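Long-range contacts in putative methyltransferase protein (Bacteroides fragilis, PDB 5BP9), which binds S-adenosyl-L-homocysteine and probably works as an S-adenosylmethionine-dependent methyltransferase: residues G51-D56 against M231-I236; A99-T104 against S122-S127; S201-Y206 against Y245-T250. All coordinates share one frame; numbering follows the deposited sequence. Where two conformers were deposited one is given.

Interaction 1 of 3, residues G51-D56 against M231-I236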
ATOM      1  N   GLY A  51     -12.212   0.606  -6.284  1.00 12.38           N
ATOM      2  CA  GLY A  51     -12.734  -0.701  -6.685  1.00 14.12           C
ATOM      3  C   GLY A  51     -13.683  -0.608  -7.863  1.00 13.71           C
ATOM      4  O   GLY A  51     -13.647  -1.425  -8.791  1.00 13.89           O
ATOM      5  N   ALA A  52     -14.559   0.395  -7.845  1.00 13.56           N
ATOM      6  CA  ALA A  52     -15.511   0.557  -8.948  1.00 13.72           C
ATOM      7  C   ALA A  52     -14.791   0.848 -10.268  1.00 13.16           C
ATOM      8  O   ALA A  52     -15.209   0.357 -11.320  1.00 14.90           O
ATOM      9  CB  ALA A  52     -16.475   1.665  -8.608  1.00 15.31           C
ATOM     10  N   ALA A  53     -13.730   1.661 -10.220  1.00 12.85           N
ATOM     11  CA  ALA A  53     -12.920   1.949 -11.414  1.00 13.21           C
ATOM     12  C   ALA A  53     -12.264   0.702 -11.981  1.00 15.70           C
ATOM     13  O   ALA A  53     -12.330   0.432 -13.206  1.00 15.22           O
ATOM     14  CB  ALA A  53     -11.865   2.974 -11.105  1.00 13.59           C
ATOM     15  N   ILE A  54     -11.662  -0.064 -11.073  1.00 13.44           N
ATOM     16  CA  ILE A  54     -11.000  -1.330 -11.388  1.00 15.60           C
ATOM     17  C   ILE A  54     -12.006  -2.307 -11.990  1.00 14.42           C
ATOM     18  O   ILE A  54     -11.691  -2.966 -13.001  1.00 16.80           O
ATOM     19  CB  ILE A  54     -10.298  -1.916 -10.108  1.00 18.33           C
ATOM     20  CG1 ILE A  54      -9.044  -1.090  -9.802  1.00 16.96           C
ATOM     21  CG2 ILE A  54      -9.936  -3.410 -10.250  1.00 19.90           C
ATOM     22  CD1 ILE A  54      -8.442  -1.326  -8.423  1.00 19.28           C
ATOM     23  N   ALA A  55     -13.189  -2.416 -11.385  1.00 14.91           N
ATOM     24  CA  ALA A  55     -14.231  -3.330 -11.889  1.00 14.54           C
ATOM     25  C   ALA A  55     -14.753  -2.923 -13.263  1.00 15.56           C
ATOM     26  O   ALA A  55     -14.905  -3.780 -14.152  1.00 19.38           O
ATOM     27  CB  ALA A  55     -15.354  -3.454 -10.874  1.00 19.44           C
ATOM     28  N   ASP A  56     -14.958  -1.629 -13.489  1.00 16.70           N
ATOM     29  CA  ASP A  56     -15.346  -1.173 -14.829  1.00 19.04           C
ATOM     30  C   ASP A  56     -14.323  -1.578 -15.878  1.00 20.45           C
ATOM     31  O   ASP A  56     -14.682  -2.106 -16.946  1.00 22.58           O
ATOM     32  CB  ASP A  56     -15.519   0.341 -14.862  1.00 19.04           C
ATOM     33  CG  ASP A  56     -16.933   0.774 -14.839  1.00 25.70           C
ATOM     34  OD1 ASP A  56     -17.856  -0.064 -14.678  1.00 28.66           O
ATOM     35  OD2 ASP A  56     -17.109   2.004 -14.974  1.00 24.71           O
HETATM   36  N   MSE A 231     -11.505   9.940  -2.829  1.00 12.02           N
HETATM   37  CA  MSE A 231     -11.627   9.586  -4.252  1.00 12.69           C
HETATM   38  C   MSE A 231     -13.057   9.560  -4.684  1.00 11.79           C
HETATM   39  O   MSE A 231     -13.995   9.356  -3.873  1.00 12.65           O
HETATM   40  CB  MSE A 231     -10.956   8.238  -4.508  1.00 14.05           C
HETATM   41  CG  MSE A 231      -9.443   8.355  -4.318  1.00 14.47           C
HETATM   42 SE   MSE A 231      -8.571   6.621  -4.683  1.00 17.49          SE
HETATM   43  CE  MSE A 231      -9.301   5.564  -3.197  1.00 18.60           C
ATOM     44  N   GLN A 232     -13.241   9.843  -5.972  1.00 12.54           N
ATOM     45  CA  GLN A 232     -14.557   9.806  -6.610  1.00 13.11           C
ATOM     46  C   GLN A 232     -14.432   9.098  -7.960  1.00 12.90           C
ATOM     47  O   GLN A 232     -13.493   9.351  -8.683  1.00 13.22           O
ATOM     48  CB  GLN A 232     -15.118  11.217  -6.800  1.00 13.88           C
ATOM     49  CG  GLN A 232     -16.438  11.241  -7.570  1.00 17.62           C
ATOM     50  CD  GLN A 232     -16.906  12.619  -7.920  1.00 16.82           C
ATOM     51  OE1 GLN A 232     -16.297  13.612  -7.557  1.00 23.20           O
ATOM     52  NE2 GLN A 232     -17.997  12.682  -8.663  1.00 18.64           N
ATOM     53  N   TYR A 233     -15.392   8.228  -8.272  1.00 13.71           N
ATOM     54  CA  TYR A 233     -15.459   7.561  -9.578  1.00 13.41           C
ATOM     55  C   TYR A 233     -16.900   7.592 -10.020  1.00 12.97           C
ATOM     56  O   TYR A 233     -17.754   7.031  -9.340  1.00 14.49           O
ATOM     57  CB  TYR A 233     -14.964   6.109  -9.503  1.00 12.77           C
ATOM     58  CG  TYR A 233     -15.005   5.433 -10.857  1.00 12.94           C
ATOM     59  CD1 TYR A 233     -14.122   5.811 -11.858  1.00 12.73           C
ATOM     60  CD2 TYR A 233     -15.978   4.482 -11.160  1.00 14.19           C
ATOM     61  CE1 TYR A 233     -14.186   5.229 -13.134  1.00 13.63           C
ATOM     62  CE2 TYR A 233     -16.059   3.908 -12.433  1.00 14.73           C
ATOM     63  CZ  TYR A 233     -15.143   4.275 -13.409  1.00 14.74           C
ATOM     64  OH  TYR A 233     -15.172   3.766 -14.691  1.00 16.85           O
ATOM     65  N   LYS A 234     -17.181   8.280 -11.144  1.00 13.75           N
ATOM     66  CA  LYS A 234     -18.564   8.491 -11.589  1.00 15.92           C
ATOM     67  C   LYS A 234     -19.311   9.143 -10.412  1.00 15.83           C
ATOM     68  O   LYS A 234     -18.855  10.185  -9.949  1.00 20.08           O
ATOM     69  CB  LYS A 234     -19.171   7.183 -12.129  1.00 17.04           C
ATOM     70  CG  LYS A 234     -18.412   6.659 -13.342  1.00 16.99           C
ATOM     71  CD  LYS A 234     -19.105   5.463 -13.940  1.00 19.49           C
ATOM     72  CE  LYS A 234     -18.455   4.995 -15.225  1.00 24.91           C
ATOM     73  NZ  LYS A 234     -19.102   3.762 -15.754  1.00 35.27           N
ATOM     74  N   ASP A 235     -20.382   8.526  -9.903  1.00 14.20           N
ATOM     75  CA  ASP A 235     -21.146   9.031  -8.765  1.00 17.11           C
ATOM     76  C   ASP A 235     -20.884   8.228  -7.485  1.00 16.65           C
ATOM     77  O   ASP A 235     -21.704   8.221  -6.553  1.00 17.94           O
ATOM     78  CB  ASP A 235     -22.643   9.077  -9.096  1.00 20.96           C
ATOM     79  CG  ASP A 235     -23.246   7.706  -9.381  1.00 29.04           C
ATOM     80  OD1 ASP A 235     -22.498   6.729  -9.576  1.00 23.96           O
ATOM     81  OD2 ASP A 235     -24.494   7.622  -9.435  1.00 38.39           O
ATOM     82  N   ILE A 236     -19.748   7.538  -7.459  1.00 15.19           N
ATOM     83  CA  ILE A 236     -19.321   6.825  -6.255  0.50 13.64           C
ATOM     84  C   ILE A 236     -18.305   7.676  -5.499  1.00 14.42           C
ATOM     85  O   ILE A 236     -17.224   7.979  -5.997  1.00 14.74           O
ATOM     86  CB  ILE A 236     -18.709   5.458  -6.596  0.50 17.79           C
ATOM     87  CG1 ILE A 236     -19.748   4.619  -7.350  0.50 18.09           C
ATOM     88  CG2 ILE A 236     -18.256   4.726  -5.340  0.50 16.68           C
ATOM     89  CD1 ILE A 236     -19.164   3.421  -8.009  0.50 28.20           C
TER
HETATM   90  O   HOH W   1     -19.714   1.663 -13.376  1.00 44.45           O
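Tyr233 and Asp56 supply most of the polar grip. The hydroxyl OH of Tyr233 gives a 2.6 Å hydrogen bond to Asp56 OD2, taken on the anti lone pair of that oxygen, and the carboxylate plane stands 76° from the ring, near whose plane OD2 sits. On the syn side the same OD2 receives NZ of Lys234 at 2.8 Å, a salt bridge in which the extended lysine chain arrives from the opposite direction to the aspartate. A water joins Asp56 OD1 to Lys234 NZ, and Arg60 forms a second salt bridge to OD1, so two cations probably keep this carboxylate ionised. Tyr233 OH in turn accepts from Asp64 N.

The apolar part is a sandwich. A chi1 of -179° swings the Tyr233 ring away from its own N and lays it against the helix: Ala53 CA sits 3.7 Å from the ring centroid, 7° off the normal, a CH-pi contact, while Lys234 CG lies over the opposite face, toward its rim. Ala52 CB adds a 3.8 Å touch to Tyr233 CD2.

Backbone bonds fix the receiving side, Tyr233 N to Ile236 O at 2.9 Å and Ile236 N to Tyr233 O at 2.8 Å. This is a two-residue beta hairpin with a type II' turn, its tip packed against helix 49-60, which also packs on helix 133-142 through Ala52, Ile54 and Ala55.

Interaction 2 of 3, residues A99-T104 against S122-S127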
ATOM      1  N   ALA A  99      11.150  -9.163  -7.008  1.00 16.14           N
ATOM      2  CA  ALA A  99      12.268 -10.078  -7.231  1.00 17.45           C
ATOM      3  C   ALA A  99      12.894 -10.600  -5.935  1.00 18.08           C
ATOM      4  O   ALA A  99      13.405 -11.741  -5.895  1.00 23.09           O
ATOM      5  CB  ALA A  99      13.303  -9.398  -8.111  1.00 22.23           C
HETATM    6  N   MSE A 100      12.835  -9.781  -4.881  1.00 15.65           N
HETATM    7  CA  MSE A 100      13.389 -10.108  -3.566  1.00 18.51           C
HETATM    8  C   MSE A 100      12.453 -10.912  -2.688  1.00 18.52           C
HETATM    9  O   MSE A 100      12.890 -11.490  -1.706  1.00 20.47           O
HETATM   10  CB  MSE A 100      13.684  -8.819  -2.776  1.00 20.86           C
HETATM   11  CG  MSE A 100      14.910  -8.138  -3.296  1.00 24.45           C
HETATM   12 SE   MSE A 100      14.903  -6.383  -2.421  1.00 24.86          SE
HETATM   13  CE  MSE A 100      15.395  -7.062  -0.665  1.00 19.91           C
ATOM     14  N   ALA A 101      11.165 -10.940  -3.036  1.00 16.35           N
ATOM     15  CA  ALA A 101      10.154 -11.561  -2.225  1.00 16.92           C
ATOM     16  C   ALA A 101      10.301 -13.069  -2.269  1.00 16.71           C
ATOM     17  O   ALA A 101      10.346 -13.660  -3.352  1.00 18.69           O
ATOM     18  CB  ALA A 101       8.774 -11.157  -2.702  1.00 17.12           C
ATOM     19  N   THR A 102      10.336 -13.683  -1.085  1.00 17.86           N
ATOM     20  CA  THR A 102      10.492 -15.125  -0.980  1.00 17.79           C
ATOM     21  C   THR A 102       9.536 -15.732   0.020  1.00 17.62           C
ATOM     22  O   THR A 102       8.944 -15.049   0.860  1.00 18.63           O
ATOM     23  CB  THR A 102      11.943 -15.545  -0.606  1.00 18.46           C
ATOM     24  OG1 THR A 102      12.284 -15.146   0.731  1.00 21.57           O
ATOM     25  CG2 THR A 102      12.935 -14.949  -1.573  1.00 22.88           C
ATOM     26  N   GLY A 103       9.411 -17.051  -0.064  1.00 18.16           N
ATOM     27  CA  GLY A 103       8.590 -17.800   0.891  1.00 19.37           C
ATOM     28  C   GLY A 103       7.109 -17.475   0.744  1.00 15.68           C
ATOM     29  O   GLY A 103       6.613 -17.167  -0.342  1.00 17.23           O
ATOM     30  N   THR A 104       6.413 -17.510   1.867  1.00 15.30           N
ATOM     31  CA  THR A 104       5.002 -17.199   1.873  1.00 15.36           C
ATOM     32  C   THR A 104       4.867 -15.685   1.974  1.00 14.04           C
ATOM     33  O   THR A 104       5.377 -15.066   2.904  1.00 15.55           O
ATOM     34  CB  THR A 104       4.285 -17.892   3.022  1.00 16.64           C
ATOM     35  OG1 THR A 104       4.494 -19.318   2.918  1.00 19.29           O
ATOM     36  CG2 THR A 104       2.788 -17.609   2.962  1.00 18.54           C
ATOM     37  N   SER A 122       5.814 -16.303 -11.129  1.00 25.22           N
ATOM     38  CA  SER A 122       7.139 -16.755 -10.708  1.00 28.29           C
ATOM     39  C   SER A 122       7.079 -18.088  -9.979  1.00 38.32           C
ATOM     40  O   SER A 122       8.124 -18.611  -9.613  1.00 38.09           O
ATOM     41  CB  SER A 122       7.758 -15.742  -9.735  1.00 36.42           C
ATOM     42  OG  SER A 122       7.980 -14.509 -10.365  1.00 43.07           O
ATOM     43  N   GLY A 123       5.869 -18.589  -9.717  1.00 28.47           N
ATOM     44  CA  GLY A 123       5.651 -19.792  -8.920  1.00 28.10           C
ATOM     45  C   GLY A 123       5.671 -19.547  -7.420  1.00 23.25           C
ATOM     46  O   GLY A 123       5.788 -20.488  -6.639  1.00 23.89           O
ATOM     47  N   LYS A 124       5.553 -18.277  -7.001  1.00 21.63           N
ATOM     48  CA  LYS A 124       5.637 -17.930  -5.586  1.00 19.80           C
ATOM     49  C   LYS A 124       4.275 -18.064  -4.900  1.00 18.86           C
ATOM     50  O   LYS A 124       3.225 -17.968  -5.545  1.00 20.44           O
ATOM     51  CB  LYS A 124       6.224 -16.517  -5.402  1.00 18.43           C
ATOM     52  CG  LYS A 124       7.691 -16.398  -5.840  1.00 19.53           C
ATOM     53  CD  LYS A 124       8.249 -14.990  -5.704  1.00 18.23           C
ATOM     54  CE  LYS A 124       9.658 -14.896  -6.251  1.00 18.95           C
ATOM     55  NZ  LYS A 124      10.216 -13.511  -6.229  1.00 20.90           N
ATOM     56  N   GLU A 125       4.336 -18.284  -3.587  1.00 18.24           N
ATOM     57  CA  GLU A 125       3.153 -18.429  -2.744  0.50 17.10           C
ATOM     58  C   GLU A 125       2.753 -17.060  -2.193  1.00 16.52           C
ATOM     59  O   GLU A 125       3.509 -16.446  -1.439  1.00 17.91           O
ATOM     60  CB  GLU A 125       3.458 -19.391  -1.599  0.50 17.46           C
ATOM     61  CG  GLU A 125       2.267 -19.760  -0.736  0.50 21.74           C
ATOM     62  CD  GLU A 125       2.692 -20.367   0.584  0.50 21.10           C
ATOM     63  OE1 GLU A 125       1.802 -20.810   1.330  0.50 31.48           O
ATOM     64  OE2 GLU A 125       3.904 -20.379   0.874  0.50 52.69           O
ATOM     65  N   VAL A 126       1.560 -16.603  -2.563  1.00 15.04           N
ATOM     66  CA  VAL A 126       1.086 -15.264  -2.185  1.00 15.24           C
ATOM     67  C   VAL A 126      -0.370 -15.277  -1.720  1.00 15.71           C
ATOM     68  O   VAL A 126      -1.224 -15.986  -2.288  1.00 18.20           O
ATOM     69  CB  VAL A 126       1.317 -14.222  -3.310  1.00 18.24           C
ATOM     70  CG1 VAL A 126       0.627 -14.612  -4.605  1.00 21.02           C
ATOM     71  CG2 VAL A 126       0.880 -12.816  -2.903  1.00 16.57           C
ATOM     72  N   SER A 127      -0.613 -14.511  -0.649  1.00 13.52           N
ATOM     73  CA  SER A 127      -1.942 -14.186  -0.155  1.00 12.53           C
ATOM     74  C   SER A 127      -2.108 -12.690  -0.358  1.00 13.65           C
ATOM     75  O   SER A 127      -1.208 -11.923  -0.024  1.00 15.70           O
ATOM     76  CB  SER A 127      -2.044 -14.544   1.333  1.00 17.20           C
ATOM     77  OG  SER A 127      -2.037 -15.962   1.522  1.00 25.25           O
TER
HETATM   78  O   HOH W   2      12.462 -13.665  -7.807  1.00 32.27           O
HETATM   79  O   HOH W   3       7.191 -18.243  -2.749  1.00 21.80           O
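Lys124 and Glu125 meet Ala101, Gly103 and Thr104 where two neighbouring parallel strands, 104-108 and 125-130, begin; they belong to one beta-alpha-beta unit whose crossover helix is 114-121. That helix closes in a Schellman motif at Gly123, whose phi of 82° turns the chain back toward the sheet, and Lys124 follows at once.

Lys124 is the long arm of the contact. With CG anti to the carbonyl carbon (chi1 -66°) and the rest of the chain extended, it reaches across to the C-terminal end of helix 92-100. NZ donates to Ala101 O at 2.9 Å, lying in the carbonyl plane with a C=O...N angle of 148°. A water takes a second hydrogen from Lys124 NZ at 2.7 Å and passes one on to Ala99 O, and Leu98 O receives a weak bond. The ammonium thus collects around the carbonyls at a helix C terminus, where the partial negative charge would favour it.

Nearer the sheet, another water fills in for a strand-to-strand bond. Gly103 O and Glu125 N are 4.1 Å apart, too far to pair directly; the water donates to Gly103 O at 2.7 Å and accepts from Glu125 N at 3.0 Å. From Ile105 onward the strands bond directly, since both Glu125 and Ser127 pair with its backbone. Glu125 also stretches its carboxylate over Thr104, but the very short OG1 to OE2 approach involves a glutamate modelled in two conformers and is doubtful in detail.

A mixed sheet in the order 3-2-1-4-5-7-6, all strands parallel but 272-279, with this pair as strands 1 and 2, is the hallmark of the Rossmann-like class I methyltransferase fold.

Interaction 3 of 3, residues S201-Y206 against Y245-T250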
ATOM      1  N   SER A 201       8.254   4.202   0.001  1.00 13.44           N
ATOM      2  CA  SER A 201       7.613   5.493   0.277  1.00 12.97           C
ATOM      3  C   SER A 201       8.413   6.614  -0.381  1.00 14.93           C
ATOM      4  O   SER A 201       9.269   6.374  -1.224  1.00 15.23           O
ATOM      5  CB  SER A 201       7.469   5.704   1.794  1.00 11.66           C
ATOM      6  OG  SER A 201       6.517   6.734   2.066  1.00 13.96           O
ATOM      7  N   SER A 202       8.126   7.833   0.043  1.00 14.78           N
ATOM      8  CA  SER A 202       8.687   9.058  -0.544  1.00 16.68           C
ATOM      9  C   SER A 202       8.893  10.088   0.547  1.00 15.07           C
ATOM     10  O   SER A 202       8.087  10.159   1.473  1.00 15.42           O
ATOM     11  CB  SER A 202       7.736   9.668  -1.596  1.00 19.83           C
ATOM     12  OG  SER A 202       7.638   8.871  -2.734  1.00 27.65           O
ATOM     13  N   ASP A 203       9.971  10.879   0.440  1.00 15.06           N
ATOM     14  CA  ASP A 203      10.132  12.094   1.256  1.00 15.68           C
ATOM     15  C   ASP A 203       9.478  13.265   0.546  1.00 15.26           C
ATOM     16  O   ASP A 203      10.005  13.747  -0.454  1.00 17.13           O
ATOM     17  CB  ASP A 203      11.627  12.395   1.510  1.00 16.41           C
ATOM     18  CG  ASP A 203      11.830  13.501   2.500  1.00 18.95           C
ATOM     19  OD1 ASP A 203      10.806  14.106   2.944  1.00 16.22           O
ATOM     20  OD2 ASP A 203      13.021  13.742   2.853  1.00 22.26           O
ATOM     21  N   LEU A 204       8.337  13.721   1.047  1.00 14.85           N
ATOM     22  CA  LEU A 204       7.599  14.826   0.415  1.00 15.29           C
ATOM     23  C   LEU A 204       8.048  16.216   0.820  1.00 15.23           C
ATOM     24  O   LEU A 204       7.397  17.174   0.443  1.00 15.66           O
ATOM     25  CB  LEU A 204       6.079  14.715   0.690  1.00 16.36           C
ATOM     26  CG  LEU A 204       5.387  13.447   0.173  1.00 20.02           C
ATOM     27  CD1 LEU A 204       3.878  13.649   0.299  1.00 24.01           C
ATOM     28  CD2 LEU A 204       5.801  13.078  -1.256  1.00 22.49           C
ATOM     29  N   ARG A 205       9.170  16.340   1.540  1.00 15.21           N
ATOM     30  CA  ARG A 205       9.597  17.644   2.048  0.50 16.84           C
ATOM     31  C   ARG A 205       9.627  18.700   0.949  1.00 17.45           C
ATOM     32  O   ARG A 205       9.190  19.822   1.164  1.00 19.33           O
ATOM     33  CB  ARG A 205      10.975  17.526   2.710  0.50 17.25           C
ATOM     34  CG  ARG A 205      11.494  18.825   3.306  0.50 23.57           C
ATOM     35  CD  ARG A 205      12.875  18.634   3.905  0.50 21.42           C
ATOM     36  NE  ARG A 205      12.810  17.990   5.208  0.50 23.11           N
ATOM     37  CZ  ARG A 205      12.520  18.632   6.330  0.50 22.45           C
ATOM     38  NH1 ARG A 205      12.264  19.932   6.300  0.50 23.98           N
ATOM     39  NH2 ARG A 205      12.477  17.979   7.480  0.50 22.19           N
ATOM     40  N   TYR A 206      10.145  18.328  -0.219  1.00 17.29           N
ATOM     41  CA  TYR A 206      10.304  19.265  -1.345  1.00 19.61           C
ATOM     42  C   TYR A 206       8.999  19.994  -1.731  1.00 21.81           C
ATOM     43  O   TYR A 206       9.041  21.137  -2.236  1.00 21.81           O
ATOM     44  CB  TYR A 206      10.936  18.537  -2.556  1.00 23.30           C
ATOM     45  CG  TYR A 206       9.982  17.620  -3.308  1.00 24.74           C
ATOM     46  CD1 TYR A 206       9.725  16.324  -2.870  1.00 25.27           C
ATOM     47  CD2 TYR A 206       9.328  18.059  -4.457  1.00 28.29           C
ATOM     48  CE1 TYR A 206       8.845  15.491  -3.554  1.00 24.67           C
ATOM     49  CE2 TYR A 206       8.447  17.239  -5.140  1.00 33.16           C
ATOM     50  CZ  TYR A 206       8.211  15.957  -4.685  1.00 30.21           C
ATOM     51  OH  TYR A 206       7.342  15.151  -5.380  1.00 37.42           O
ATOM     52  N   TYR A 245       2.917   9.363   3.847  1.00 11.56           N
ATOM     53  CA  TYR A 245       4.223   9.290   3.177  1.00 12.07           C
ATOM     54  C   TYR A 245       5.272   9.502   4.254  1.00 14.53           C
ATOM     55  O   TYR A 245       5.057  10.282   5.163  1.00 14.89           O
ATOM     56  CB  TYR A 245       4.357  10.378   2.099  1.00 13.06           C
ATOM     57  CG  TYR A 245       3.377  10.231   0.969  1.00 14.79           C
ATOM     58  CD1 TYR A 245       2.053  10.632   1.127  1.00 16.33           C
ATOM     59  CD2 TYR A 245       3.759   9.694  -0.238  1.00 15.01           C
ATOM     60  CE1 TYR A 245       1.131  10.475   0.111  1.00 17.31           C
ATOM     61  CE2 TYR A 245       2.842   9.538  -1.274  1.00 17.09           C
ATOM     62  CZ  TYR A 245       1.526   9.929  -1.094  1.00 18.35           C
ATOM     63  OH  TYR A 245       0.597   9.772  -2.116  1.00 20.95           O
ATOM     64  N   ILE A 246       6.379   8.780   4.182  1.00 13.05           N
ATOM     65  CA  ILE A 246       7.357   8.853   5.257  1.00 13.19           C
ATOM     66  C   ILE A 246       8.759   8.783   4.660  1.00 14.44           C
ATOM     67  O   ILE A 246       9.072   7.916   3.823  1.00 14.15           O
ATOM     68  CB  ILE A 246       7.093   7.763   6.323  1.00 13.47           C
ATOM     69  CG1 ILE A 246       7.974   7.961   7.561  1.00 14.00           C
ATOM     70  CG2 ILE A 246       7.270   6.356   5.744  1.00 14.81           C
ATOM     71  CD1 ILE A 246       7.569   7.098   8.731  1.00 15.04           C
ATOM     72  N   ASP A 247       9.595   9.730   5.067  1.00 13.47           N
ATOM     73  CA  ASP A 247      11.021   9.702   4.668  1.00 13.13           C
ATOM     74  C   ASP A 247      11.771   8.602   5.401  1.00 13.40           C
ATOM     75  O   ASP A 247      11.338   8.162   6.484  1.00 12.83           O
ATOM     76  CB  ASP A 247      11.660  11.084   4.911  1.00 14.61           C
ATOM     77  CG  ASP A 247      11.845  11.384   6.365  1.00 14.60           C
ATOM     78  OD1 ASP A 247      10.928  11.923   6.982  1.00 15.53           O
ATOM     79  OD2 ASP A 247      12.897  11.014   6.924  1.00 15.90           O
ATOM     80  N   PHE A 248      12.896   8.158   4.824  1.00 14.56           N
ATOM     81  CA  PHE A 248      13.598   7.000   5.386  1.00 14.77           C
ATOM     82  C   PHE A 248      14.078   7.222   6.834  1.00 14.94           C
ATOM     83  O   PHE A 248      13.996   6.301   7.664  1.00 14.61           O
ATOM     84  CB  PHE A 248      14.796   6.556   4.517  1.00 15.58           C
ATOM     85  CG  PHE A 248      15.525   5.370   5.105  1.00 15.70           C
ATOM     86  CD1 PHE A 248      15.001   4.091   4.971  1.00 16.14           C
ATOM     87  CD2 PHE A 248      16.656   5.539   5.888  1.00 17.59           C
ATOM     88  CE1 PHE A 248      15.629   3.004   5.542  1.00 17.30           C
ATOM     89  CE2 PHE A 248      17.279   4.460   6.470  1.00 19.13           C
ATOM     90  CZ  PHE A 248      16.770   3.194   6.304  1.00 20.16           C
ATOM     91  N   GLN A 249      14.576   8.418   7.158  1.00 14.39           N
ATOM     92  CA  GLN A 249      15.086   8.633   8.515  1.00 14.79           C
ATOM     93  C   GLN A 249      13.956   8.569   9.535  1.00 14.12           C
ATOM     94  O   GLN A 249      14.116   8.011  10.638  1.00 15.83           O
ATOM     95  CB  GLN A 249      15.863   9.941   8.678  1.00 15.46           C
ATOM     96  CG  GLN A 249      17.179   9.960   7.926  1.00 22.17           C
ATOM     97  CD  GLN A 249      16.976  10.052   6.425  1.00 24.86           C
ATOM     98  OE1 GLN A 249      16.199  10.880   5.956  1.00 27.35           O
ATOM     99  NE2 GLN A 249      17.625   9.179   5.672  1.00 35.49           N
ATOM    100  N   THR A 250      12.799   9.141   9.171  1.00 14.21           N
ATOM    101  CA  THR A 250      11.650   9.071  10.069  1.00 13.95           C
ATOM    102  C   THR A 250      11.203   7.601  10.237  1.00 13.86           C
ATOM    103  O   THR A 250      10.909   7.156  11.345  1.00 13.70           O
ATOM    104  CB  THR A 250      10.506  10.000   9.598  1.00 13.49           C
ATOM    105  OG1 THR A 250      10.998  11.343   9.543  1.00 15.59           O
ATOM    106  CG2 THR A 250       9.299   9.959  10.568  1.00 16.24           C
TER
HETATM  107  O   HOH W   4      15.125  11.817   3.467  1.00 30.95           O
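Two aspartates, Asp203 and Asp247, lie side by side and point the same way, their OD1 atoms 4.6 Å apart and their carboxylate planes turned by 39°. The touch itself is Asp203 CG on Asp247 CB, at 3.4 Å. Hydrogen-bond donors round each acid probably ease the like-charge contact: Tyr224 OH to Asp203 OD1, Tyr223 OH and Thr250 OG1 to Asp247 OD1, while a water links Asp203 OD2 to Gln249 OE1.

On the strand itself, Ser201 OG accepts from Ile246 N at 2.9 Å, nearly straight (N-H...O 165°); its chi1 of -163° sets OG anti to the backbone N, aimed at the other segment. Ser171 and Asn169 hold the same hydroxyl from outside. Leu204 drives CD1 over one face of Tyr245, 3.9 Å from the ring centroid and displaced toward the rim, a CH-pi contact, and Ser202 CB lies at the ring edge.

Both aspartates also shape their own segments. Asp203 OD1 takes Arg205 N at 3.1 Å, closing an Asx turn just beyond strand 195-202, and Asp247 OD2 takes Thr250 N at 2.9 Å from above the carboxylate plane. The latter bond is the classic aspartate N-cap, here starting helix 248-257.

In the fold
From the N terminus, helix 49-60 opens interaction 1, which stays open for 174 residues. Within that span interaction 2 opens and closes, a short loop of 17 residues holding most of strand 104-108 and helix 114-121. Residues 201-206 then open interaction 3 before 231-236 complete interaction 1, and 245-250 finish interaction 3 afterwards, so those two loops cross. Interaction 1 ties the N-terminal helix to the small antiparallel sheet. Interactions 2 and 3 both reach the seven-stranded sheet, the former at strands 104-108 and 125-130, the latter where strand 195-202 ends. None touches another; their centres lie 27 to 30 Å apart.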